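Local coordinates for protein putative poly(3-hydroxybutyrate) depolymerase LpqC (Bordetella parapertussis 12822, PDB 3D0K) that is probably an alpha/beta-hydrolase-type esterase that cleaves the ester bonds of poly(3-hydroxybutyrate) or related substrates, at residues T209-D214 / Q262-P267. Sequence-based numbering, arbitrary orientation.
Sequences TILAGD and QLQVVP
Pro267 packs over one face of the Asp214 carboxylate, its CA 3.4 Å from OD2, while OD1 accepts a hydrogen bond from the backbone N of Gly268. A chi1 of 74° sets CG between the backbone N and carbonyl carbon of Asp214 and swings the carboxylate across to segment 262-267; its CB meets Val265 CG1. On the sheet face carrying Leu211, the CD1 methyl of that leucine touches both Gln264 CG and Val266 CG2, the latter tight at 3.5 Å, under helix 273-286. Helix 237-255 covers the other face, where Leu263 CD1 reaches Ile210 CG2 at 3.7 Å and extends towards Ala212 CB. The strands 209-213 and 262-266 run parallel at 23°, the last two of the mixed sheet in an alpha/beta-hydrolase-like fold, with 262-266 at its edge; the loops that follow them probably carry the acid and histidine of a Ser-His-Asp triad. Ile210 and Ala212 use both N and O towards this edge strand. Gln264 N donates to Ile210 O in a nearly straight bond (2.8 Å, 176°), whereas Val266 N, 2.7 Å from Ala212 O, approaches from above the plane of that carbonyl. Asp214 N continues the pattern, donating to Val266 O at 3.1 Å.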
ATOM      1  N   THR A 209      -7.693   2.285   6.686  1.00 20.87           N
ATOM      2  CA  THR A 209      -8.517   1.063   6.782  1.00 20.31           C
ATOM      3  C   THR A 209      -7.577  -0.144   6.777  1.00 20.75           C
ATOM      4  O   THR A 209      -6.692  -0.285   5.910  1.00 19.39           O
ATOM      5  CB  THR A 209      -9.493   0.921   5.583  1.00 22.51           C
ATOM      6  OG1 THR A 209     -10.307   2.084   5.506  1.00 20.32           O
ATOM      7  CG2 THR A 209     -10.397  -0.304   5.711  1.00 20.63           C
ATOM      8  N   ILE A 210      -7.795  -1.030   7.737  1.00 18.35           N
ATOM      9  CA  ILE A 210      -7.203  -2.331   7.696  1.00 19.78           C
ATOM     10  C   ILE A 210      -8.269  -3.228   7.151  1.00 19.55           C
ATOM     11  O   ILE A 210      -9.321  -3.400   7.797  1.00 19.52           O
ATOM     12  CB  ILE A 210      -6.784  -2.793   9.079  1.00 19.65           C
ATOM     13  CG1 ILE A 210      -5.761  -1.782   9.663  1.00 20.97           C
ATOM     14  CG2 ILE A 210      -6.312  -4.259   9.019  1.00 21.53           C
ATOM     15  CD1 ILE A 210      -5.775  -1.865  11.269  1.00 24.89           C
ATOM     16  N   LEU A 211      -8.049  -3.767   5.939  1.00 18.96           N
ATOM     17  CA  LEU A 211      -9.102  -4.559   5.287  1.00 17.38           C
ATOM     18  C   LEU A 211      -8.716  -6.034   5.396  1.00 19.71           C
ATOM     19  O   LEU A 211      -7.667  -6.454   4.853  1.00 19.92           O
ATOM     20  CB  LEU A 211      -9.272  -4.177   3.838  1.00 17.78           C
ATOM     21  CG  LEU A 211     -10.484  -4.604   3.026  1.00 16.21           C
ATOM     22  CD1 LEU A 211     -11.835  -4.057   3.594  1.00 18.91           C
ATOM     23  CD2 LEU A 211     -10.350  -4.117   1.547  1.00 18.55           C
ATOM     24  N   ALA A 212      -9.541  -6.790   6.103  1.00 19.14           N
ATOM     25  CA  ALA A 212      -9.173  -8.171   6.484  1.00 19.24           C
ATOM     26  C   ALA A 212     -10.241  -9.183   6.039  1.00 19.02           C
ATOM     27  O   ALA A 212     -11.382  -9.114   6.488  1.00 19.10           O
ATOM     28  CB  ALA A 212      -8.899  -8.250   8.006  1.00 19.02           C
ATOM     29  N   GLY A 213      -9.870 -10.132   5.173  1.00 18.77           N
ATOM     30  CA  GLY A 213     -10.796 -11.197   4.774  1.00 18.41           C
ATOM     31  C   GLY A 213     -10.906 -12.180   5.906  1.00 18.82           C
ATOM     32  O   GLY A 213      -9.882 -12.614   6.472  1.00 18.26           O
ATOM     33  N   ASP A 214     -12.134 -12.537   6.287  1.00 19.99           N
ATOM     34  CA  ASP A 214     -12.310 -13.444   7.425  1.00 20.40           C
ATOM     35  C   ASP A 214     -12.090 -14.920   7.111  1.00 21.36           C
ATOM     36  O   ASP A 214     -12.152 -15.777   8.000  1.00 21.92           O
ATOM     37  CB  ASP A 214     -13.625 -13.178   8.179  1.00 20.94           C
ATOM     38  CG  ASP A 214     -14.876 -13.655   7.435  1.00 24.30           C
ATOM     39  OD1 ASP A 214     -14.781 -14.353   6.387  1.00 24.59           O
ATOM     40  OD2 ASP A 214     -15.984 -13.323   7.937  1.00 26.87           O
ATOM     41  N   GLN A 262      -9.568   2.114  11.121  1.00 21.21           N
ATOM     42  CA  GLN A 262     -10.781   1.339  11.081  1.00 22.58           C
ATOM     43  C   GLN A 262     -10.398  -0.055  10.634  1.00 21.49           C
ATOM     44  O   GLN A 262      -9.655  -0.216   9.654  1.00 22.13           O
ATOM     45  CB  GLN A 262     -11.767   1.942  10.072  1.00 24.64           C
ATOM     46  CG  GLN A 262     -11.888   3.480  10.181  1.00 30.82           C
ATOM     47  CD  GLN A 262     -13.092   3.962  10.999  1.00 41.93           C
ATOM     48  OE1 GLN A 262     -13.873   4.807  10.521  1.00 46.16           O
ATOM     49  NE2 GLN A 262     -13.271   3.426  12.215  1.00 43.61           N
ATOM     50  N   LEU A 263     -10.913  -1.043  11.347  1.00 21.05           N
ATOM     51  CA  LEU A 263     -10.810  -2.442  10.971  1.00 20.61           C
ATOM     52  C   LEU A 263     -12.060  -2.867  10.191  1.00 20.55           C
ATOM     53  O   LEU A 263     -13.180  -2.855  10.722  1.00 20.41           O
ATOM     54  CB  LEU A 263     -10.610  -3.323  12.216  1.00 20.83           C
ATOM     55  CG  LEU A 263     -10.541  -4.840  11.911  1.00 22.06           C
ATOM     56  CD1 LEU A 263      -9.271  -5.198  11.089  1.00 22.57           C
ATOM     57  CD2 LEU A 263     -10.595  -5.741  13.170  1.00 23.48           C
ATOM     58  N   GLN A 264     -11.895  -3.233   8.934  1.00 18.82           N
ATOM     59  CA  GLN A 264     -13.062  -3.611   8.135  1.00 18.63           C
ATOM     60  C   GLN A 264     -12.948  -5.074   7.754  1.00 19.54           C
ATOM     61  O   GLN A 264     -12.093  -5.439   6.963  1.00 19.80           O
ATOM     62  CB  GLN A 264     -13.145  -2.705   6.877  1.00 20.21           C
ATOM     63  CG  GLN A 264     -14.236  -3.162   5.909  1.00 20.79           C
ATOM     64  CD  GLN A 264     -15.624  -2.976   6.481  1.00 29.50           C
ATOM     65  OE1 GLN A 264     -16.342  -3.951   6.803  1.00 30.55           O
ATOM     66  NE2 GLN A 264     -16.028  -1.721   6.605  1.00 26.31           N
ATOM     67  N   VAL A 265     -13.755  -5.946   8.365  1.00 19.61           N
ATOM     68  CA  VAL A 265     -13.697  -7.348   8.034  1.00 20.63           C
ATOM     69  C   VAL A 265     -14.493  -7.583   6.765  1.00 20.82           C
ATOM     70  O   VAL A 265     -15.606  -7.084   6.631  1.00 22.57           O
ATOM     71  CB  VAL A 265     -14.291  -8.183   9.177  1.00 21.71           C
ATOM     72  CG1 VAL A 265     -14.249  -9.680   8.835  1.00 23.25           C
ATOM     73  CG2 VAL A 265     -13.499  -7.867  10.477  1.00 21.92           C
ATOM     74  N   VAL A 266     -13.940  -8.345   5.839  1.00 20.46           N
ATOM     75  CA  VAL A 266     -14.673  -8.771   4.643  1.00 20.22           C
ATOM     76  C   VAL A 266     -15.208 -10.223   4.802  1.00 21.43           C
ATOM     77  O   VAL A 266     -14.440 -11.182   4.793  1.00 20.28           O
ATOM     78  CB  VAL A 266     -13.808  -8.620   3.373  1.00 20.32           C
ATOM     79  CG1 VAL A 266     -14.648  -8.850   2.118  1.00 20.02           C
ATOM     80  CG2 VAL A 266     -13.185  -7.241   3.294  1.00 18.73           C
ATOM     81  N   PRO A 267     -16.544 -10.386   4.926  1.00 23.16           N
ATOM     82  CA  PRO A 267     -17.050 -11.733   5.142  1.00 23.99           C
ATOM     83  C   PRO A 267     -16.928 -12.608   3.884  1.00 24.95           C
ATOM     84  O   PRO A 267     -17.300 -12.185   2.761  1.00 25.26           O
ATOM     85  CB  PRO A 267     -18.524 -11.519   5.556  1.00 25.14           C
ATOM     86  CG  PRO A 267     -18.828 -10.050   5.403  1.00 24.67           C
ATOM     87  CD  PRO A 267     -17.608  -9.371   4.839  1.00 23.93           C
TER